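Local coordinates for protein imelysin (Bacteroides ovatus ATCC 8483, PDB 3OYV) that is an imelysin-like protein, probably of the outer membrane, and is probably involved in bacterial iron uptake, at residues S55-F60 with Q232-V237; T91-D96 with R122-N127. All blocks are in the same frame, centred on the assembly; numbering follows the deposited sequence.

Interaction 1: residues S55-F60 with Q232-V237; sequences SYASLF and QYVDAV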
ATOM      1  N   SER A  55      -3.858   5.438 -22.422  1.00 14.39           N
ATOM      2  CA  SER A  55      -3.751   5.000 -21.028  1.00 13.56           C
ATOM      3  C   SER A  55      -2.292   4.854 -20.614  1.00 12.88           C
ATOM      4  O   SER A  55      -1.398   4.650 -21.460  1.00 13.41           O
ATOM      5  CB  SER A  55      -4.449   3.660 -20.887  1.00 12.72           C
ATOM      6  OG  SER A  55      -3.709   2.657 -21.560  1.00 13.53           O
ATOM      7  N   TYR A  56      -2.021   4.867 -19.315  1.00 12.71           N
ATOM      8  CA  TYR A  56      -0.644   4.657 -18.875  1.00 11.33           C
ATOM      9  C   TYR A  56      -0.201   3.215 -19.179  1.00 12.30           C
ATOM     10  O   TYR A  56       0.979   2.981 -19.471  1.00 10.99           O
ATOM     11  CB  TYR A  56      -0.449   4.985 -17.404  1.00 10.84           C
ATOM     12  CG  TYR A  56       0.972   5.320 -17.050  1.00 11.79           C
ATOM     13  CD1 TYR A  56       1.448   6.605 -17.243  1.00 15.79           C
ATOM     14  CD2 TYR A  56       1.863   4.367 -16.577  1.00 12.33           C
ATOM     15  CE1 TYR A  56       2.722   6.929 -16.942  1.00 16.01           C
ATOM     16  CE2 TYR A  56       3.178   4.719 -16.241  1.00 14.35           C
ATOM     17  CZ  TYR A  56       3.591   6.005 -16.447  1.00 15.34           C
ATOM     18  OH  TYR A  56       4.891   6.376 -16.166  1.00 22.12           O
ATOM     19  N   ALA A  57      -1.126   2.257 -19.150  1.00 11.91           N
ATOM     20  CA  ALA A  57      -0.818   0.878 -19.515  1.00 11.12           C
ATOM     21  C   ALA A  57      -0.284   0.870 -20.959  1.00 11.49           C
ATOM     22  O   ALA A  57       0.743   0.223 -21.237  1.00 11.89           O
ATOM     23  CB  ALA A  57      -2.037  -0.019 -19.376  1.00 11.05           C
ATOM     24  N   SER A  58      -0.993   1.531 -21.873  1.00 11.26           N
ATOM     25  CA  SER A  58      -0.565   1.546 -23.269  1.00 11.76           C
ATOM     26  C   SER A  58       0.813   2.223 -23.401  1.00 12.60           C
ATOM     27  O   SER A  58       1.674   1.754 -24.158  1.00 13.63           O
ATOM     28  CB  SER A  58      -1.604   2.232 -24.145  1.00 13.09           C
ATOM     29  OG  SER A  58      -2.808   1.467 -24.268  1.00 16.54           O
ATOM     30  N   LEU A  59       1.014   3.323 -22.682  1.00 12.50           N
ATOM     31  CA  LEU A  59       2.274   4.059 -22.696  1.00 13.64           C
ATOM     32  C   LEU A  59       3.450   3.176 -22.233  1.00 13.83           C
ATOM     33  O   LEU A  59       4.487   3.089 -22.904  1.00 13.85           O
ATOM     34  CB  LEU A  59       2.122   5.315 -21.809  1.00 14.53           C
ATOM     35  CG  LEU A  59       3.306   6.255 -21.659  1.00 18.57           C
ATOM     36  CD1 LEU A  59       2.795   7.607 -21.161  1.00 20.31           C
ATOM     37  CD2 LEU A  59       4.360   5.738 -20.731  1.00 19.89           C
ATOM     38  N   PHE A  60       3.275   2.517 -21.100  1.00 12.36           N
ATOM     39  CA  PHE A  60       4.334   1.714 -20.533  1.00 12.76           C
ATOM     40  C   PHE A  60       4.644   0.504 -21.407  1.00 11.81           C
ATOM     41  O   PHE A  60       5.811   0.171 -21.593  1.00 13.33           O
ATOM     42  CB  PHE A  60       3.969   1.302 -19.117  1.00 12.24           C
ATOM     43  CG  PHE A  60       5.153   0.906 -18.258  1.00 12.18           C
ATOM     44  CD1 PHE A  60       6.090   1.851 -17.840  1.00 14.25           C
ATOM     45  CD2 PHE A  60       5.328  -0.407 -17.870  1.00 13.28           C
ATOM     46  CE1 PHE A  60       7.166   1.472 -17.024  1.00 14.96           C
ATOM     47  CE2 PHE A  60       6.381  -0.771 -17.085  1.00 13.81           C
ATOM     48  CZ  PHE A  60       7.300   0.148 -16.646  1.00 13.16           C
ATOM     49  N   GLN A 232       2.923  -8.541 -19.884  1.00  9.27           N
ATOM     50  CA  GLN A 232       2.304  -9.395 -18.861  1.00  9.94           C
ATOM     51  C   GLN A 232       2.211  -8.704 -17.505  1.00  9.00           C
ATOM     52  O   GLN A 232       1.209  -8.815 -16.785  1.00 10.58           O
ATOM     53  CB  GLN A 232       3.008 -10.749 -18.732  1.00  9.91           C
ATOM     54  CG  GLN A 232       2.537 -11.683 -17.659  1.00 10.52           C
ATOM     55  CD  GLN A 232       1.158 -12.227 -17.858  1.00 10.75           C
ATOM     56  OE1 GLN A 232       0.558 -12.126 -18.933  1.00 13.23           O
ATOM     57  NE2 GLN A 232       0.654 -12.856 -16.828  1.00 11.28           N
ATOM     58  N   TYR A 233       3.290  -8.015 -17.132  1.00  9.76           N
ATOM     59  CA  TYR A 233       3.321  -7.298 -15.861  1.00  8.36           C
ATOM     60  C   TYR A 233       2.208  -6.259 -15.779  1.00  9.21           C
ATOM     61  O   TYR A 233       1.480  -6.157 -14.800  1.00  9.95           O
ATOM     62  CB  TYR A 233       4.686  -6.656 -15.713  1.00 10.07           C
ATOM     63  CG  TYR A 233       4.908  -5.661 -14.599  1.00  8.52           C
ATOM     64  CD1 TYR A 233       5.316  -6.048 -13.335  1.00  9.28           C
ATOM     65  CD2 TYR A 233       4.777  -4.307 -14.863  1.00  9.32           C
ATOM     66  CE1 TYR A 233       5.558  -5.103 -12.333  1.00 10.02           C
ATOM     67  CE2 TYR A 233       5.058  -3.345 -13.904  1.00 10.09           C
ATOM     68  CZ  TYR A 233       5.466  -3.763 -12.648  1.00  9.33           C
ATOM     69  OH  TYR A 233       5.783  -2.812 -11.699  1.00 11.44           O
ATOM     70  N   VAL A 234       2.062  -5.497 -16.840  1.00  8.83           N
ATOM     71  CA  VAL A 234       1.032  -4.447 -16.862  1.00  9.44           C
ATOM     72  C   VAL A 234      -0.359  -5.074 -16.885  1.00 10.07           C
ATOM     73  O   VAL A 234      -1.246  -4.691 -16.099  1.00 10.14           O
ATOM     74  CB  VAL A 234       1.226  -3.514 -18.061  1.00  9.93           C
ATOM     75  CG1 VAL A 234       0.015  -2.586 -18.272  1.00 11.71           C
ATOM     76  CG2 VAL A 234       2.541  -2.688 -17.916  1.00 11.35           C
ATOM     77  N   ASP A 235      -0.571  -6.053 -17.758  1.00  9.38           N
ATOM     78  CA  ASP A 235      -1.925  -6.560 -18.001  1.00  9.28           C
ATOM     79  C   ASP A 235      -2.413  -7.526 -16.944  1.00 10.55           C
ATOM     80  O   ASP A 235      -3.624  -7.596 -16.745  1.00 11.70           O
ATOM     81  CB  ASP A 235      -2.016  -7.224 -19.404  1.00 10.98           C
ATOM     82  CG  ASP A 235      -1.953  -6.242 -20.552  1.00 13.25           C
ATOM     83  OD1 ASP A 235      -2.140  -5.036 -20.314  1.00 12.91           O
ATOM     84  OD2 ASP A 235      -1.726  -6.719 -21.690  1.00 15.34           O
ATOM     85  N   ALA A 236      -1.508  -8.278 -16.287  1.00  9.48           N
ATOM     86  CA  ALA A 236      -1.855  -9.272 -15.288  1.00  9.09           C
ATOM     87  C   ALA A 236      -1.609  -8.836 -13.852  1.00 10.17           C
ATOM     88  O   ALA A 236      -2.253  -9.328 -12.943  1.00 12.17           O
ATOM     89  CB  ALA A 236      -1.145 -10.617 -15.580  1.00 12.46           C
ATOM     90  N   VAL A 237      -0.657  -7.946 -13.636  1.00  9.05           N
ATOM     91  CA  VAL A 237      -0.326  -7.521 -12.284  1.00  9.11           C
ATOM     92  C   VAL A 237      -0.845  -6.122 -11.976  1.00  9.25           C
ATOM     93  O   VAL A 237      -1.683  -5.950 -11.073  1.00 10.12           O
ATOM     94  CB  VAL A 237       1.177  -7.670 -11.964  1.00  9.42           C
ATOM     95  CG1 VAL A 237       1.484  -7.200 -10.516  1.00 10.99           C
ATOM     96  CG2 VAL A 237       1.605  -9.142 -12.143  1.00 10.77           C
TER

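Interaction 2: residues T91-D96 with R122-N127; sequences TAKIGD and RDDYTN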
ATOM      1  N   THR A  91      13.695  -0.840   6.524  1.00 15.05           N
ATOM      2  CA  THR A  91      14.432   0.217   7.183  1.00 16.20           C
ATOM      3  C   THR A  91      13.513   1.290   7.773  1.00 16.12           C
ATOM      4  O   THR A  91      13.882   1.923   8.740  1.00 14.35           O
ATOM      5  CB  THR A  91      15.444   0.931   6.269  1.00 18.87           C
ATOM      6  OG1 THR A  91      14.717   1.621   5.300  1.00 17.62           O
ATOM      7  CG2 THR A  91      16.392   0.028   5.539  1.00 18.30           C
ATOM      8  N   ALA A  92      12.312   1.480   7.210  1.00 15.91           N
ATOM      9  CA  ALA A  92      11.397   2.508   7.707  1.00 15.32           C
ATOM     10  C   ALA A  92      10.208   1.929   8.457  1.00 13.42           C
ATOM     11  O   ALA A  92      10.011   2.209   9.651  1.00 14.56           O
ATOM     12  CB  ALA A  92      10.929   3.428   6.592  1.00 17.60           C
ATOM     13  N   LYS A  93       9.414   1.101   7.798  1.00 11.90           N
ATOM     14  CA  LYS A  93       8.208   0.595   8.456  1.00 12.03           C
ATOM     15  C   LYS A  93       8.548  -0.230   9.711  1.00 12.30           C
ATOM     16  O   LYS A  93       7.920  -0.073  10.771  1.00 12.18           O
ATOM     17  CB  LYS A  93       7.319  -0.187   7.482  1.00 12.09           C
ATOM     18  CG  LYS A  93       6.851   0.629   6.283  1.00 11.96           C
ATOM     19  CD  LYS A  93       5.886  -0.155   5.396  1.00 12.78           C
ATOM     20  CE  LYS A  93       5.469   0.593   4.145  1.00 14.98           C
ATOM     21  NZ  LYS A  93       4.193   0.044   3.613  1.00 17.74           N
ATOM     22  N   ILE A  94       9.537  -1.106   9.596  1.00 13.56           N
ATOM     23  CA  ILE A  94       9.997  -1.907  10.729  1.00 13.38           C
ATOM     24  C   ILE A  94      11.137  -1.185  11.473  1.00 13.00           C
ATOM     25  O   ILE A  94      11.129  -1.055  12.714  1.00 13.85           O
ATOM     26  CB  ILE A  94      10.430  -3.334  10.280  1.00 13.61           C
ATOM     27  CG1 ILE A  94       9.250  -4.013   9.577  1.00 14.95           C
ATOM     28  CG2 ILE A  94      10.960  -4.158  11.511  1.00 14.48           C
ATOM     29  CD1 ILE A  94       9.618  -5.362   8.977  1.00 15.97           C
ATOM     30  N   GLY A  95      12.090  -0.674  10.719  1.00 13.68           N
ATOM     31  CA  GLY A  95      13.307  -0.104  11.265  1.00 13.91           C
ATOM     32  C   GLY A  95      13.151   1.153  12.088  1.00 14.39           C
ATOM     33  O   GLY A  95      13.856   1.337  13.093  1.00 14.16           O
ATOM     34  N   ASP A  96      12.276   2.056  11.677  1.00 13.60           N
ATOM     35  CA  ASP A  96      12.108   3.293  12.449  1.00 14.54           C
ATOM     36  C   ASP A  96      11.578   3.015  13.856  1.00 14.08           C
ATOM     37  O   ASP A  96      12.171   3.471  14.842  1.00 14.78           O
ATOM     38  CB  ASP A  96      11.288   4.340  11.701  1.00 14.15           C
ATOM     39  CG  ASP A  96      12.035   4.950  10.544  1.00 20.64           C
ATOM     40  OD1 ASP A  96      13.279   4.832  10.486  1.00 22.89           O
ATOM     41  OD2 ASP A  96      11.361   5.592   9.696  1.00 24.14           O
ATOM     42  N   ARG A 122       1.948  -6.452  10.554  1.00 10.60           N
ATOM     43  CA  ARG A 122       2.577  -7.641   9.983  1.00 10.16           C
ATOM     44  C   ARG A 122       1.995  -7.978   8.608  1.00  9.56           C
ATOM     45  O   ARG A 122       2.716  -8.223   7.664  1.00 11.56           O
ATOM     46  CB  ARG A 122       2.427  -8.850  10.912  1.00 10.41           C
ATOM     47  CG  ARG A 122       3.342  -8.803  12.127  1.00 12.53           C
ATOM     48  CD  ARG A 122       2.915  -9.752  13.240  1.00 12.33           C
ATOM     49  NE  ARG A 122       2.876 -11.146  12.778  1.00 13.16           N
ATOM     50  CZ  ARG A 122       1.802 -11.794  12.345  1.00 15.90           C
ATOM     51  NH1 ARG A 122       0.602 -11.242  12.347  1.00 15.13           N
ATOM     52  NH2 ARG A 122       1.925 -13.054  11.895  1.00 16.52           N
ATOM     53  N   ASP A 123       0.669  -8.027   8.536  1.00 11.48           N
ATOM     54  CA  ASP A 123       0.017  -8.431   7.312  1.00 11.74           C
ATOM     55  C   ASP A 123       0.206  -7.395   6.204  1.00 10.62           C
ATOM     56  O   ASP A 123       0.407  -7.746   5.052  1.00 11.45           O
ATOM     57  CB  ASP A 123      -1.462  -8.732   7.574  1.00 11.32           C
ATOM     58  CG  ASP A 123      -1.698 -10.027   8.333  1.00 15.87           C
ATOM     59  OD1 ASP A 123      -0.779 -10.869   8.388  1.00 16.82           O
ATOM     60  OD2 ASP A 123      -2.833 -10.180   8.851  1.00 19.23           O
ATOM     61  N   ASP A 124       0.159  -6.109   6.569  1.00 10.26           N
ATOM     62  CA  ASP A 124       0.428  -5.009   5.663  1.00  9.12           C
ATOM     63  C   ASP A 124       1.804  -5.198   5.021  1.00 10.87           C
ATOM     64  O   ASP A 124       1.950  -5.247   3.796  1.00  9.64           O
ATOM     65  CB  ASP A 124       0.326  -3.737   6.513  1.00  9.56           C
ATOM     66  CG  ASP A 124       0.718  -2.457   5.804  1.00 10.10           C
ATOM     67  OD1 ASP A 124       1.119  -2.425   4.628  1.00 12.20           O
ATOM     68  OD2 ASP A 124       0.600  -1.390   6.478  1.00 13.38           O
ATOM     69  N   TYR A 125       2.824  -5.323   5.863  1.00 10.30           N
ATOM     70  CA  TYR A 125       4.195  -5.327   5.355  1.00 10.09           C
ATOM     71  C   TYR A 125       4.466  -6.603   4.560  1.00 10.02           C
ATOM     72  O   TYR A 125       5.215  -6.578   3.579  1.00 11.42           O
ATOM     73  CB  TYR A 125       5.238  -5.152   6.465  1.00 10.71           C
ATOM     74  CG  TYR A 125       5.010  -4.007   7.450  1.00 11.78           C
ATOM     75  CD1 TYR A 125       4.145  -2.934   7.177  1.00 12.74           C
ATOM     76  CD2 TYR A 125       5.662  -4.029   8.677  1.00 11.68           C
ATOM     77  CE1 TYR A 125       3.910  -1.948   8.127  1.00 11.21           C
ATOM     78  CE2 TYR A 125       5.440  -3.050   9.614  1.00 13.18           C
ATOM     79  CZ  TYR A 125       4.571  -2.003   9.343  1.00 11.90           C
ATOM     80  OH  TYR A 125       4.350  -1.071  10.352  1.00 12.99           O
ATOM     81  N   THR A 126       3.850  -7.706   4.984  1.00 10.15           N
ATOM     82  CA  THR A 126       3.946  -8.966   4.256  1.00 11.00           C
ATOM     83  C   THR A 126       3.323  -8.819   2.863  1.00 10.25           C
ATOM     84  O   THR A 126       3.907  -9.256   1.861  1.00 11.38           O
ATOM     85  CB  THR A 126       3.287 -10.113   5.026  1.00 11.78           C
ATOM     86  OG1 THR A 126       3.884 -10.229   6.308  1.00 12.25           O
ATOM     87  CG2 THR A 126       3.433 -11.450   4.315  1.00 14.24           C
ATOM     88  N   ASN A 127       2.149  -8.174   2.792  1.00  9.53           N
ATOM     89  CA  ASN A 127       1.533  -7.890   1.483  1.00 10.33           C
ATOM     90  C   ASN A 127       2.411  -7.038   0.603  1.00 10.67           C
ATOM     91  O   ASN A 127       2.462  -7.233  -0.607  1.00 10.65           O
ATOM     92  CB  ASN A 127       0.164  -7.228   1.665  1.00 10.24           C
ATOM     93  CG  ASN A 127      -0.923  -8.210   2.038  1.00 11.50           C
ATOM     94  OD1 ASN A 127      -0.786  -9.421   1.847  1.00 13.43           O
ATOM     95  ND2 ASN A 127      -2.019  -7.692   2.596  1.00 12.08           N
TER
HETATM   96  O   HOH W   1       5.931   1.824  10.785  1.00 14.38           O

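Interaction 1: residues S55-F60 with Q232-V237
V234, which meets A57 and F60 across this contact, rides on a helical turn closed by the bond from A236 N to Q232 O, 2.8 Å long. The facing helix is capped at its start: S55 is the N-cap, and its OG accepts from S58 N at 3.0 Å in a fairly straight bond (161°), holding the first turn in shape just where A57 is presented.

Between these two turns the interaction is wholly apolar, a worked example of how an alanine brings two backbones near at one point. A57 and V234 mark the nearest backbone approach, 6.2 Å between their CA atoms, although the short axes lie 10.0 Å apart and run nearly antiparallel at 156°. V234 divides its two methyls between partners. CG1, anti to the backbone N (chi1 169°), presses on A57 CB at 3.5 Å, tighter than usual for two carbons, while CG2 meets F60 CD2 at 3.6 Å. This second methyl arrives at the edge of the F60 ring, near its plane. The two branches thus meet A57 and F60, about one turn apart on the same helix. Farther along, F60 CE2 and Y233 CE2 approach obliquely at 4.3 Å, extending the apolar seam from valine to tyrosine.

Beyond the seam, D235 OD1 forms a salt bridge with K61 NZ, joining the same two helices at a more exposed position. F60 also meets Y68 edge-to-face. Short helix 56-62 is thus laid against the long helix 223-261; helix 71-102 reaches both sides of the seam, through C74 at F60 and I78 at Y233, and helix 121-137 packs on Y233 through A135.

Interaction 2: residues T91-D96 with R122-N127
K93 and then I94 bring segment 91-96 of helix 71-102 against the single ring of Y125, a compact lesson in how a lysine can serve an apolar interface and a polar one together. K93 comes first. Its CB lies over one face of the ring, 3.9 Å from the centroid and 15° off the normal, a CH-pi contact. With CG anti to the carbonyl carbon (chi1 -59°) and the chain extended beyond it, the aliphatic stem crosses the tyrosine obliquely, its CD 3.7 Å from Y125 CD1. The ammonium end passes D124 at about a right angle; NZ stands 4.1 Å from D124 OD1, beyond salt-bridge range. Its firmer partners lie elsewhere, among them N128, E114 and E286, while D124 OD2 bonds to S115.

The backbone of K93 takes part too: a water donates to K93 O at 2.7 Å and makes a weak 3.3 Å contact with Y125 OH. Next along the chain, I94 sends CG1 obliquely to Y125 CD2, also at 3.7 Å. Were Y125 replaced by an alanine, the K93 stem would probably lose its aromatic platform, I94 CG1 the ring it rests against here, and the bridging water one contact.

On the facing turn, R122 O accepts from both T126 N and T126 OG1, which reach it from opposite faces of the carbonyl plane. An unidentified ligand, probably from the crystallisation liquor, bonds to K93 NZ and may mark a polar pocket. Helices 71-102 and 121-137 form an antiparallel pair of the helical bundle, crossing at -149° between these short segments. I175 of helix 158-177 touches both I94 and Y125, and I94 also packs on T191 and M195, so helices 158-177 and 189-214 flank the contact on the I94 side.

How the interactions relate
Both contacts are buried, yet they lie on opposite sides of the chain's centre, interaction 2 nearer to it, and their centres are 27 Å apart. Interaction 1 joins residues far apart in sequence, interaction 2 residues much closer together. They nevertheless draw on common elements: helices 71-102 and 121-137, paired in interaction 2, also supply I78 and A135 to pack on Y233 in interaction 1. The chemistry follows the place. At 55-60 with 232-237, methyl groups and a phenylalanine ring close the seam, with charge kept to its margin; at 91-96 with 122-127, a tyrosine ring carries a lysine stem and an isoleucine, while charged groups gather at the lysine's end.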